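Local atomic coordinates of pyocin sheath PA0622 (Pseudomonas aeruginosa, PDB entry 6PYT), a protein that probably forms the contractile sheath around the tail tube of an R-type pyocin, a bacteriocin related to the tails of myoviruses. Residues Leu21-Val26 / Asn74-Val79; Ile27-Val32 / Leu67-Ile72; Ala39-Asn44 / Ala56-Ile61; Val47-Lys52 / Ile80-Val85. One frame throughout, in Å; residues are numbered along the deposited sequence.

Overall arrangement
All four contacts lie in the part of the chain that matches the N-terminal region of Gp18 domain III, and three of them meet on one mixed beta-sheet. Strand 76-86 is shared by contact 1, where it runs beside 21-26, and contact 4, where 47-52 flanks its other edge; their centres are 13 Å apart. Contact 2 lays helix 64-73 over strand 21-33 and is the closest neighbour of contact 4, at 7 Å between centres, with Cys69 SG 3.6 Å from Leu49 CD2. Contact 3 lies farthest from contact 1, about 20 Å between centres, and joins contact 4 through the Phe59 ring, which reaches Val47 and Gly84.

Contact 1 (Leu21-Val26 / Asn74-Val79); sequences LPASSV and NRAQAV
Leu21-Val26 and Ala76-Val79 run side by side in the same direction, their short axes 4.5 Å apart at the closest and inclined by 30°. Gln77 N donates to Leu21 O over 3.0 Å in a nearly straight bond, 173°. Two residues along the first strand, Ala23 N returns a weak bond to the O of the same Gln77, which is the centre of an inverse gamma turn. Beyond Ala23 and Ala78 the register shifts, the first strand spending two extra residues, Ser24 and Ser25, before the parallel bridge of Val26 with Val79, in which Val26 CA approaches Val79 O to 3.3 Å as a CA-H...O contact.

The side chains separate into two layers. Gln77 runs alongside Pro22: with CG anti to the backbone N (chi1 -169°) and the rest of the chain extended, OE1 comes 3.7 Å from Pro22 CB. An extended polar chain and a compact ring suit this solvent-exposed side. Further along, Val26 and Val79 stand side by side and point the same way, Val26 CG1 packing 3.7 Å from Val79 CB and equally near its CG1; beta-branched residues suit such a strand position. Away from the Gln77 side, Ala23 CB meets Ala76 CB at 4.1 Å. A small methyl suits Ala76, which packs under Trp210 of helix 201-214; the same tryptophan touches Leu21 and takes a cation-pi contact from Arg75.

Strand 76-86 follows helix 64-73 directly, and the pair of neighbouring parallel strands with that helix in the connection between them is characteristic of an alpha/beta sheet, here elaborated by the additional strand 46-49.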
loop_
_atom_site.group_PDB
_atom_site.type_symbol
_atom_site.label_atom_id
_atom_site.label_comp_id
_atom_site.label_asym_id
_atom_site.label_seq_id
_atom_site.Cartn_x
_atom_site.Cartn_y
_atom_site.Cartn_z
ATOM N N LEU B 21 -19.964 -11.363 45.025
ATOM C CA LEU B 21 -19.054 -10.232 44.912
ATOM C C LEU B 21 -18.516 -9.871 46.289
ATOM O O LEU B 21 -19.289 -9.788 47.250
ATOM C CB LEU B 21 -19.739 -9.014 44.291
ATOM C CG LEU B 21 -19.780 -8.857 42.769
ATOM C CD1 LEU B 21 -20.753 -9.822 42.112
ATOM C CD2 LEU B 21 -20.125 -7.416 42.418
ATOM N N PRO B 22 -17.207 -9.668 46.429
ATOM C CA PRO B 22 -16.654 -9.215 47.714
ATOM C C PRO B 22 -17.053 -7.773 47.991
ATOM O O PRO B 22 -16.746 -6.869 47.215
ATOM C CB PRO B 22 -15.142 -9.368 47.520
ATOM C CG PRO B 22 -14.940 -9.323 46.031
ATOM C CD PRO B 22 -16.164 -9.934 45.425
ATOM N N ALA B 23 -17.757 -7.567 49.098
ATOM C CA ALA B 23 -18.284 -6.264 49.471
ATOM C C ALA B 23 -17.447 -5.640 50.577
ATOM O O ALA B 23 -16.777 -6.335 51.344
ATOM C CB ALA B 23 -19.735 -6.381 49.933
ATOM N N SER B 24 -17.495 -4.312 50.656
ATOM C CA SER B 24 -16.755 -3.573 51.668
ATOM C C SER B 24 -17.594 -3.208 52.880
ATOM O O SER B 24 -17.033 -2.781 53.892
ATOM C CB SER B 24 -16.163 -2.292 51.073
ATOM O OG SER B 24 -15.198 -2.586 50.078
ATOM N N SER B 25 -18.911 -3.351 52.800
ATOM C CA SER B 25 -19.768 -2.995 53.918
ATOM C C SER B 25 -19.637 -4.012 55.044
ATOM O O SER B 25 -19.384 -5.197 54.815
ATOM C CB SER B 25 -21.221 -2.907 53.464
ATOM O OG SER B 25 -22.072 -2.641 54.558
ATOM N N VAL B 26 -19.806 -3.532 56.272
ATOM C CA VAL B 26 -19.745 -4.364 57.466
ATOM C C VAL B 26 -21.138 -4.455 58.068
ATOM O O VAL B 26 -21.925 -3.508 57.982
ATOM C CB VAL B 26 -18.719 -3.825 58.479
ATOM C CG1 VAL B 26 -17.340 -4.010 57.953
ATOM C CG2 VAL B 26 -18.912 -2.377 58.646
ATOM N N ASN B 74 -24.481 -15.883 50.686
ATOM C CA ASN B 74 -24.993 -16.274 49.383
ATOM C C ASN B 74 -25.122 -15.096 48.434
ATOM O O ASN B 74 -25.278 -15.307 47.228
ATOM C CB ASN B 74 -26.356 -16.949 49.516
ATOM C CG ASN B 74 -26.275 -18.286 50.204
ATOM O OD1 ASN B 74 -25.320 -19.034 50.019
ATOM N ND2 ASN B 74 -27.291 -18.604 50.991
ATOM N N ARG B 75 -25.062 -13.875 48.942
ATOM C CA ARG B 75 -25.226 -12.699 48.107
ATOM C C ARG B 75 -24.002 -11.804 48.086
ATOM O O ARG B 75 -23.645 -11.289 47.026
ATOM C CB ARG B 75 -26.452 -11.912 48.572
ATOM C CG ARG B 75 -26.826 -10.759 47.677
ATOM C CD ARG B 75 -26.977 -11.237 46.253
ATOM N NE ARG B 75 -27.598 -10.269 45.381
ATOM C CZ ARG B 75 -27.489 -10.290 44.061
ATOM N NH1 ARG B 75 -26.720 -11.197 43.477
ATOM N NH2 ARG B 75 -28.115 -9.396 43.327
ATOM N N ALA B 76 -23.332 -11.625 49.215
ATOM C CA ALA B 76 -22.150 -10.785 49.266
ATOM C C ALA B 76 -21.124 -11.422 50.179
ATOM O O ALA B 76 -21.474 -12.012 51.200
ATOM C CB ALA B 76 -22.489 -9.379 49.760
ATOM N N GLN B 77 -19.855 -11.297 49.810
ATOM C CA GLN B 77 -18.758 -11.768 50.651
ATOM C C GLN B 77 -18.400 -10.649 51.629
ATOM O O GLN B 77 -17.363 -9.993 51.547
ATOM C CB GLN B 77 -17.577 -12.188 49.788
ATOM C CG GLN B 77 -16.476 -12.935 50.511
ATOM C CD GLN B 77 -15.334 -13.294 49.588
ATOM O OE1 GLN B 77 -15.348 -12.955 48.405
ATOM N NE2 GLN B 77 -14.333 -13.978 50.123
ATOM N N ALA B 78 -19.312 -10.431 52.566
ATOM C CA ALA B 78 -19.286 -9.263 53.424
ATOM C C ALA B 78 -18.555 -9.559 54.724
ATOM O O ALA B 78 -18.296 -10.707 55.081
ATOM C CB ALA B 78 -20.706 -8.789 53.716
ATOM N N VAL B 79 -18.224 -8.497 55.432
ATOM C CA VAL B 79 -17.598 -8.598 56.741
ATOM C C VAL B 79 -18.696 -8.520 57.786
ATOM O O VAL B 79 -19.519 -7.602 57.765
ATOM C CB VAL B 79 -16.559 -7.486 56.935
ATOM C CG1 VAL B 79 -16.028 -7.499 58.342
ATOM C CG2 VAL B 79 -15.430 -7.649 55.949
#

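Contact 2 (Ile27-Val32 / Leu67-Ile72); sequences IGLCDV and LACEAI
Ala68 opens the contact, its methyl CB pointing at the strand and lying 3.9 Å from Leu29 CD1, with Leu29 CD2 almost as near. So small a residue lets the leucine fork rest close against the helix backbone, and Ala202 of helix 201-214 adjoins the same alanine. At Cys69 the sulfur does the touching: SG reaches Leu29 CD1 at 3.7 Å and acts here as an apolar surface. Leu29 sits over Ala68 and Cys69 with its CG anti to the backbone N (chi1 -162°) and both methyls directed to the helical side.

This is helix-on-sheet packing of an alpha/beta fold. Helix 64-73 packs on one face of the mixed sheet; the axis of its segment 67-72 comes within 9.8 Å of that of strand 27-32 and runs roughly against it, at 147°.

Ile72, a turn after Ala68, carries the other end. Its CD1 slides past Leu29 in the opposite direction, 3.7 Å from Leu29 CD1, while its CG2 meets Ile27 CD1 at 3.7 Å, the two isoleucines reaching tip to tip. Ile72 CD1 also lies 4.1 Å from Ile27 CG2, a second contact to the same isoleucine, and Ile80 of the adjoining strand packs against both Leu29 and Ile72.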
loop_
_atom_site.group_PDB
_atom_site.type_symbol
_atom_site.label_atom_id
_atom_site.label_comp_id
_atom_site.label_asym_id
_atom_site.label_seq_id
_atom_site.Cartn_x
_atom_site.Cartn_y
_atom_site.Cartn_z
ATOM N N ILE B 27 -21.449 -5.610 58.649
ATOM C CA ILE B 27 -22.799 -5.959 59.080
ATOM C C ILE B 27 -22.735 -6.428 60.524
ATOM O O ILE B 27 -21.901 -7.258 60.879
ATOM C CB ILE B 27 -23.412 -7.053 58.180
ATOM C CG1 ILE B 27 -23.617 -6.529 56.762
ATOM C CG2 ILE B 27 -24.723 -7.552 58.723
ATOM C CD1 ILE B 27 -23.982 -7.583 55.777
ATOM N N GLY B 28 -23.624 -5.880 61.373
ATOM C CA GLY B 28 -23.693 -6.269 62.757
ATOM C C GLY B 28 -24.804 -7.268 62.979
ATOM O O GLY B 28 -25.979 -6.958 62.786
ATOM N N LEU B 29 -24.432 -8.469 63.404
ATOM C CA LEU B 29 -25.339 -9.598 63.478
ATOM C C LEU B 29 -25.428 -10.084 64.916
ATOM O O LEU B 29 -24.447 -10.045 65.660
ATOM C CB LEU B 29 -24.862 -10.726 62.552
ATOM C CG LEU B 29 -25.779 -11.862 62.108
ATOM C CD1 LEU B 29 -25.335 -12.320 60.756
ATOM C CD2 LEU B 29 -25.732 -13.027 63.045
ATOM N N CYS B 30 -26.609 -10.562 65.295
ATOM C CA CYS B 30 -26.854 -10.979 66.673
ATOM C C CYS B 30 -27.997 -11.978 66.682
ATOM O O CYS B 30 -29.127 -11.614 66.347
ATOM C CB CYS B 30 -27.186 -9.776 67.538
ATOM S SG CYS B 30 -27.477 -10.159 69.255
ATOM N N ASP B 31 -27.714 -13.217 67.081
ATOM C CA ASP B 31 -28.712 -14.279 67.080
ATOM C C ASP B 31 -28.241 -15.350 68.062
ATOM O O ASP B 31 -27.249 -15.166 68.769
ATOM C CB ASP B 31 -28.913 -14.818 65.661
ATOM N N VAL B 32 -28.950 -16.483 68.105
ATOM C CA VAL B 32 -28.708 -17.488 69.133
ATOM C C VAL B 32 -27.825 -18.604 68.603
ATOM O O VAL B 32 -27.830 -18.925 67.409
ATOM C CB VAL B 32 -30.017 -18.059 69.713
ATOM C CG1 VAL B 32 -30.772 -16.985 70.445
ATOM C CG2 VAL B 32 -30.876 -18.640 68.624
ATOM N N LEU B 67 -27.142 -19.742 60.119
ATOM C CA LEU B 67 -28.199 -19.607 59.125
ATOM C C LEU B 67 -28.373 -18.159 58.700
ATOM O O LEU B 67 -28.709 -17.890 57.544
ATOM C CB LEU B 67 -29.513 -20.157 59.669
ATOM C CG LEU B 67 -29.500 -21.647 60.001
ATOM C CD1 LEU B 67 -30.817 -22.063 60.616
ATOM C CD2 LEU B 67 -29.170 -22.492 58.790
ATOM N N ALA B 68 -28.130 -17.219 59.612
ATOM C CA ALA B 68 -28.116 -15.812 59.247
ATOM C C ALA B 68 -26.863 -15.444 58.471
ATOM O O ALA B 68 -26.917 -14.580 57.593
ATOM C CB ALA B 68 -28.222 -14.949 60.495
ATOM N N CYS B 69 -25.733 -16.081 58.774
ATOM C CA CYS B 69 -24.502 -15.789 58.059
ATOM C C CYS B 69 -24.456 -16.472 56.701
ATOM O O CYS B 69 -23.859 -15.932 55.769
ATOM C CB CYS B 69 -23.300 -16.204 58.898
ATOM S SG CYS B 69 -23.147 -15.267 60.412
ATOM N N GLU B 70 -25.071 -17.648 56.568
ATOM C CA GLU B 70 -25.244 -18.239 55.246
ATOM C C GLU B 70 -26.186 -17.402 54.391
ATOM O O GLU B 70 -26.022 -17.332 53.169
ATOM C CB GLU B 70 -25.767 -19.670 55.378
ATOM N N ALA B 71 -27.150 -16.730 55.023
ATOM C CA ALA B 71 -28.068 -15.850 54.315
ATOM C C ALA B 71 -27.384 -14.626 53.733
ATOM O O ALA B 71 -27.901 -14.039 52.780
ATOM C CB ALA B 71 -29.181 -15.407 55.256
ATOM N N ILE B 72 -26.249 -14.220 54.284
ATOM C CA ILE B 72 -25.531 -13.059 53.777
ATOM C C ILE B 72 -24.475 -13.467 52.764
ATOM O O ILE B 72 -24.308 -12.817 51.730
ATOM C CB ILE B 72 -24.926 -12.285 54.963
ATOM C CG1 ILE B 72 -26.041 -11.804 55.881
ATOM C CG2 ILE B 72 -24.130 -11.101 54.491
ATOM C CD1 ILE B 72 -25.559 -11.252 57.179
#

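Contact 3 (Ala39-Asn44 / Ala56-Ile61); sequences ASAKPN and AAAFGI
Ser40 grips the carbonyl of Ala57 with two bonds. Its backbone N donates over 3.1 Å to Ala57 O, nearly straight at 167° and in the carbonyl plane on a lone pair; its hydroxyl OG donates to Ala57 O over 3.0 Å from well above that plane. The second bond depends on chi1 of 67°, which sets OG between the backbone N and the carbonyl carbon and so turns it back toward the acceptor already used by its own N-H. Serine suits the place because its short hydroxyl adds a second donor to the same carbonyl as its N-H, near the end of a helix. Ser40 is also the centre of an inverse gamma turn, which bends the chain here.

Around this polar grip the packing is made of small side chains. Ala39 CB rests 3.6 Å from Ala58 O and near the backbone of Phe59 and Gly60. Ala41 CB points toward the helix end, 4.3 Å from Ala58 CB, and lies over one face of the Phe59 ring, toward its rim, 4.2 Å from CE1. A methyl is short enough to let loop and helix end come close together.

Phe59, just past helix 52-58, has its ring buried among Ile65 of helix 64-73, Ala82 of strand 76-86 and Phe33, whose ring meets it edge-to-face. The loop between strands 21-33 and 46-49 is thereby laid across the C-terminal end of helix 52-58, beside the sheet.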
loop_
_atom_site.group_PDB
_atom_site.type_symbol
_atom_site.label_atom_id
_atom_site.label_comp_id
_atom_site.label_asym_id
_atom_site.label_seq_id
_atom_site.Cartn_x
_atom_site.Cartn_y
_atom_site.Cartn_z
ATOM N N ALA B 39 -17.947 -25.114 68.407
ATOM C CA ALA B 39 -18.252 -23.688 68.367
ATOM C C ALA B 39 -17.192 -22.950 69.171
ATOM O O ALA B 39 -17.217 -22.952 70.402
ATOM C CB ALA B 39 -19.645 -23.421 68.920
ATOM N N SER B 40 -16.247 -22.323 68.483
ATOM C CA SER B 40 -15.150 -21.628 69.152
ATOM C C SER B 40 -15.465 -20.144 69.307
ATOM O O SER B 40 -14.742 -19.271 68.838
ATOM C CB SER B 40 -13.844 -21.842 68.392
ATOM O OG SER B 40 -13.878 -21.204 67.131
ATOM N N ALA B 41 -16.569 -19.862 69.990
ATOM C CA ALA B 41 -16.939 -18.490 70.297
ATOM C C ALA B 41 -17.500 -18.424 71.703
ATOM O O ALA B 41 -18.390 -19.201 72.054
ATOM C CB ALA B 41 -17.967 -17.945 69.306
ATOM N N LYS B 42 -16.966 -17.513 72.504
ATOM C CA LYS B 42 -17.626 -17.152 73.743
ATOM C C LYS B 42 -18.904 -16.390 73.409
ATOM O O LYS B 42 -18.967 -15.715 72.380
ATOM C CB LYS B 42 -16.704 -16.303 74.609
ATOM C CG LYS B 42 -15.446 -17.022 75.032
ATOM C CD LYS B 42 -15.767 -18.178 75.963
ATOM C CE LYS B 42 -14.495 -18.826 76.489
ATOM N NZ LYS B 42 -14.775 -19.962 77.403
ATOM N N PRO B 43 -19.957 -16.518 74.243
ATOM C CA PRO B 43 -21.262 -15.944 73.887
ATOM C C PRO B 43 -21.324 -14.438 73.658
ATOM O O PRO B 43 -21.618 -14.012 72.540
ATOM C CB PRO B 43 -22.143 -16.347 75.076
ATOM C CG PRO B 43 -21.546 -17.587 75.562
ATOM C CD PRO B 43 -20.068 -17.416 75.404
ATOM N N ASN B 44 -21.012 -13.617 74.650
ATOM C CA ASN B 44 -21.148 -12.176 74.444
ATOM C C ASN B 44 -19.835 -11.528 74.022
ATOM O O ASN B 44 -19.422 -10.503 74.554
ATOM C CB ASN B 44 -21.702 -11.532 75.705
ATOM C CG ASN B 44 -23.125 -11.940 75.973
ATOM O OD1 ASN B 44 -23.946 -11.993 75.062
ATOM N ND2 ASN B 44 -23.427 -12.253 77.224
ATOM N N ALA B 56 -19.002 -21.150 60.572
ATOM C CA ALA B 56 -19.248 -22.478 61.111
ATOM C C ALA B 56 -18.106 -22.987 61.973
ATOM O O ALA B 56 -18.237 -24.053 62.581
ATOM C CB ALA B 56 -19.510 -23.468 59.978
ATOM N N ALA B 57 -16.992 -22.267 62.041
ATOM C CA ALA B 57 -15.958 -22.620 63.002
ATOM C C ALA B 57 -16.148 -21.885 64.320
ATOM O O ALA B 57 -15.900 -22.454 65.384
ATOM C CB ALA B 57 -14.571 -22.325 62.429
ATOM N N ALA B 58 -16.588 -20.629 64.265
ATOM C CA ALA B 58 -16.876 -19.893 65.488
ATOM C C ALA B 58 -18.195 -20.334 66.098
ATOM O O ALA B 58 -18.289 -20.536 67.310
ATOM C CB ALA B 58 -16.897 -18.393 65.209
ATOM N N PHE B 59 -19.210 -20.509 65.273
ATOM C CA PHE B 59 -20.536 -20.883 65.723
ATOM C C PHE B 59 -20.852 -22.270 65.188
ATOM O O PHE B 59 -20.147 -22.795 64.327
ATOM C CB PHE B 59 -21.563 -19.861 65.238
ATOM C CG PHE B 59 -21.269 -18.463 65.676
ATOM C CD1 PHE B 59 -21.689 -18.006 66.908
ATOM C CD2 PHE B 59 -20.538 -17.610 64.865
ATOM C CE1 PHE B 59 -21.413 -16.727 67.307
ATOM C CE2 PHE B 59 -20.268 -16.329 65.262
ATOM C CZ PHE B 59 -20.702 -15.887 66.484
ATOM N N GLY B 60 -21.905 -22.877 65.717
ATOM C CA GLY B 60 -22.300 -24.178 65.231
ATOM C C GLY B 60 -22.880 -24.100 63.833
ATOM O O GLY B 60 -23.445 -23.089 63.425
ATOM N N ILE B 61 -22.718 -25.187 63.078
ATOM C CA ILE B 61 -23.298 -25.233 61.744
ATOM C C ILE B 61 -24.813 -25.396 61.822
ATOM O O ILE B 61 -25.530 -25.001 60.896
ATOM C CB ILE B 61 -22.609 -26.340 60.916
ATOM C CG1 ILE B 61 -22.930 -26.201 59.427
ATOM C CG2 ILE B 61 -22.971 -27.726 61.422
ATOM C CD1 ILE B 61 -22.068 -27.056 58.546
#

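Contact 4 (Val47-Lys52 / Ile80-Val85); sequences VLLTSK and IVAVGV
Leu49 and Ile80 stand side by side as a hydrogen-bonded antiparallel pair, their side chains on the same face of the sheet and their CB atoms 4.1 Å apart. Leu49 CB also rests 3.4 Å from Ile80 O. The leucine's CD2 comes within 4.3 Å of the CB of Ala82, its diagonal neighbour on the partner strand; the small alanine can accept this approach. Val47 lies on that face too, and its CG2 settles 3.5 Å from Ala82 O. Bulky aliphatic groups suit this layer, because Tyr73 of helix 64-73 packs against both Leu49 and Ile80, while Phe59 meets Val47. On the other face Leu48 stands opposite Val81, a non-hydrogen-bonded pair, with Phe121 and Leu114 beside them.

Four backbone bonds hold the frame. Val47 and Ala82 exchange N-H...O bonds of 3.1 Å in both directions, from Val47 N to Ala82 O and from Ala82 N to Val47 O. Leu49 N to Ile80 O, 2.9 Å, is the more bent of the second pair, at 134°, whereas Ile80 N to Leu49 O is straighter.

Such reciprocal pairs are the signature of a short antiparallel ladder; here strand 46-49 forms an outermost strand, within this chain, of an otherwise parallel alpha/beta sheet.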
loop_
_atom_site.group_PDB
_atom_site.type_symbol
_atom_site.label_atom_id
_atom_site.label_comp_id
_atom_site.label_asym_id
_atom_site.label_seq_id
_atom_site.Cartn_x
_atom_site.Cartn_y
_atom_site.Cartn_z
ATOM N N VAL B 47 -17.101 -11.415 67.065
ATOM C CA VAL B 47 -16.059 -12.022 66.246
ATOM C C VAL B 47 -16.232 -11.552 64.807
ATOM O O VAL B 47 -17.359 -11.348 64.345
ATOM C CB VAL B 47 -16.093 -13.562 66.344
ATOM C CG1 VAL B 47 -15.573 -14.017 67.689
ATOM C CG2 VAL B 47 -17.505 -14.057 66.208
ATOM N N LEU B 48 -15.118 -11.350 64.107
ATOM C CA LEU B 48 -15.153 -10.910 62.716
ATOM C C LEU B 48 -15.183 -12.115 61.791
ATOM O O LEU B 48 -14.370 -13.033 61.925
ATOM C CB LEU B 48 -13.964 -10.002 62.381
ATOM C CG LEU B 48 -13.811 -9.491 60.940
ATOM C CD1 LEU B 48 -13.396 -8.057 60.901
ATOM C CD2 LEU B 48 -12.741 -10.276 60.192
ATOM N N LEU B 49 -16.097 -12.082 60.830
ATOM C CA LEU B 49 -16.379 -13.203 59.949
ATOM C C LEU B 49 -16.162 -12.777 58.509
ATOM O O LEU B 49 -16.587 -11.689 58.112
ATOM C CB LEU B 49 -17.812 -13.692 60.142
ATOM C CG LEU B 49 -18.132 -14.761 61.182
ATOM C CD1 LEU B 49 -17.809 -14.343 62.564
ATOM C CD2 LEU B 49 -19.602 -14.991 61.111
ATOM N N THR B 50 -15.481 -13.626 57.737
ATOM C CA THR B 50 -15.289 -13.400 56.313
ATOM C C THR B 50 -15.663 -14.600 55.455
ATOM O O THR B 50 -15.440 -14.555 54.241
ATOM C CB THR B 50 -13.831 -13.026 56.002
ATOM O OG1 THR B 50 -12.965 -14.099 56.392
ATOM C CG2 THR B 50 -13.403 -11.742 56.707
ATOM N N SER B 51 -16.204 -15.670 56.033
ATOM C CA SER B 51 -16.446 -16.890 55.275
ATOM C C SER B 51 -17.546 -17.697 55.943
ATOM O O SER B 51 -17.822 -17.538 57.132
ATOM C CB SER B 51 -15.178 -17.744 55.169
ATOM O OG SER B 51 -14.165 -17.095 54.427
ATOM N N LYS B 52 -18.169 -18.581 55.157
ATOM C CA LYS B 52 -19.064 -19.571 55.742
ATOM C C LYS B 52 -18.306 -20.564 56.607
ATOM O O LYS B 52 -18.867 -21.099 57.568
ATOM C CB LYS B 52 -19.831 -20.323 54.659
ATOM C CG LYS B 52 -20.895 -19.511 53.972
ATOM C CD LYS B 52 -21.691 -20.365 53.011
ATOM C CE LYS B 52 -22.745 -19.534 52.315
ATOM N NZ LYS B 52 -23.567 -20.311 51.359
ATOM N N ILE B 80 -18.738 -9.498 58.685
ATOM C CA ILE B 80 -19.813 -9.604 59.660
ATOM C C ILE B 80 -19.207 -9.622 61.052
ATOM O O ILE B 80 -18.485 -10.559 61.408
ATOM C CB ILE B 80 -20.670 -10.855 59.433
ATOM C CG1 ILE B 80 -21.329 -10.816 58.060
ATOM C CG2 ILE B 80 -21.734 -10.954 60.486
ATOM C CD1 ILE B 80 -21.921 -12.126 57.648
ATOM N N VAL B 81 -19.501 -8.593 61.836
ATOM C CA VAL B 81 -19.250 -8.604 63.269
ATOM C C VAL B 81 -20.460 -9.262 63.916
ATOM O O VAL B 81 -21.543 -8.678 63.967
ATOM C CB VAL B 81 -19.017 -7.191 63.810
ATOM C CG1 VAL B 81 -18.899 -7.202 65.312
ATOM C CG2 VAL B 81 -17.766 -6.612 63.200
ATOM N N ALA B 82 -20.291 -10.490 64.387
ATOM C CA ALA B 82 -21.392 -11.292 64.893
ATOM C C ALA B 82 -21.234 -11.536 66.384
ATOM O O ALA B 82 -20.137 -11.835 66.857
ATOM C CB ALA B 82 -21.469 -12.622 64.147
ATOM N N VAL B 83 -22.333 -11.406 67.119
ATOM C CA VAL B 83 -22.360 -11.583 68.568
ATOM C C VAL B 83 -23.320 -12.722 68.876
ATOM O O VAL B 83 -24.538 -12.566 68.732
ATOM C CB VAL B 83 -22.783 -10.301 69.297
ATOM C CG1 VAL B 83 -22.814 -10.531 70.795
ATOM C CG2 VAL B 83 -21.860 -9.153 68.947
ATOM N N GLY B 84 -22.781 -13.855 69.314
ATOM C CA GLY B 84 -23.571 -15.040 69.587
ATOM C C GLY B 84 -24.247 -15.085 70.941
ATOM O O GLY B 84 -23.740 -15.734 71.849
ATOM N N VAL B 85 -25.374 -14.391 71.099
ATOM C CA VAL B 85 -26.120 -14.428 72.355
ATOM C C VAL B 85 -26.616 -15.838 72.636
ATOM O O VAL B 85 -27.235 -16.473 71.781
ATOM C CB VAL B 85 -27.285 -13.433 72.295
ATOM C CG1 VAL B 85 -28.197 -13.616 73.473
ATOM C CG2 VAL B 85 -26.749 -12.033 72.285
#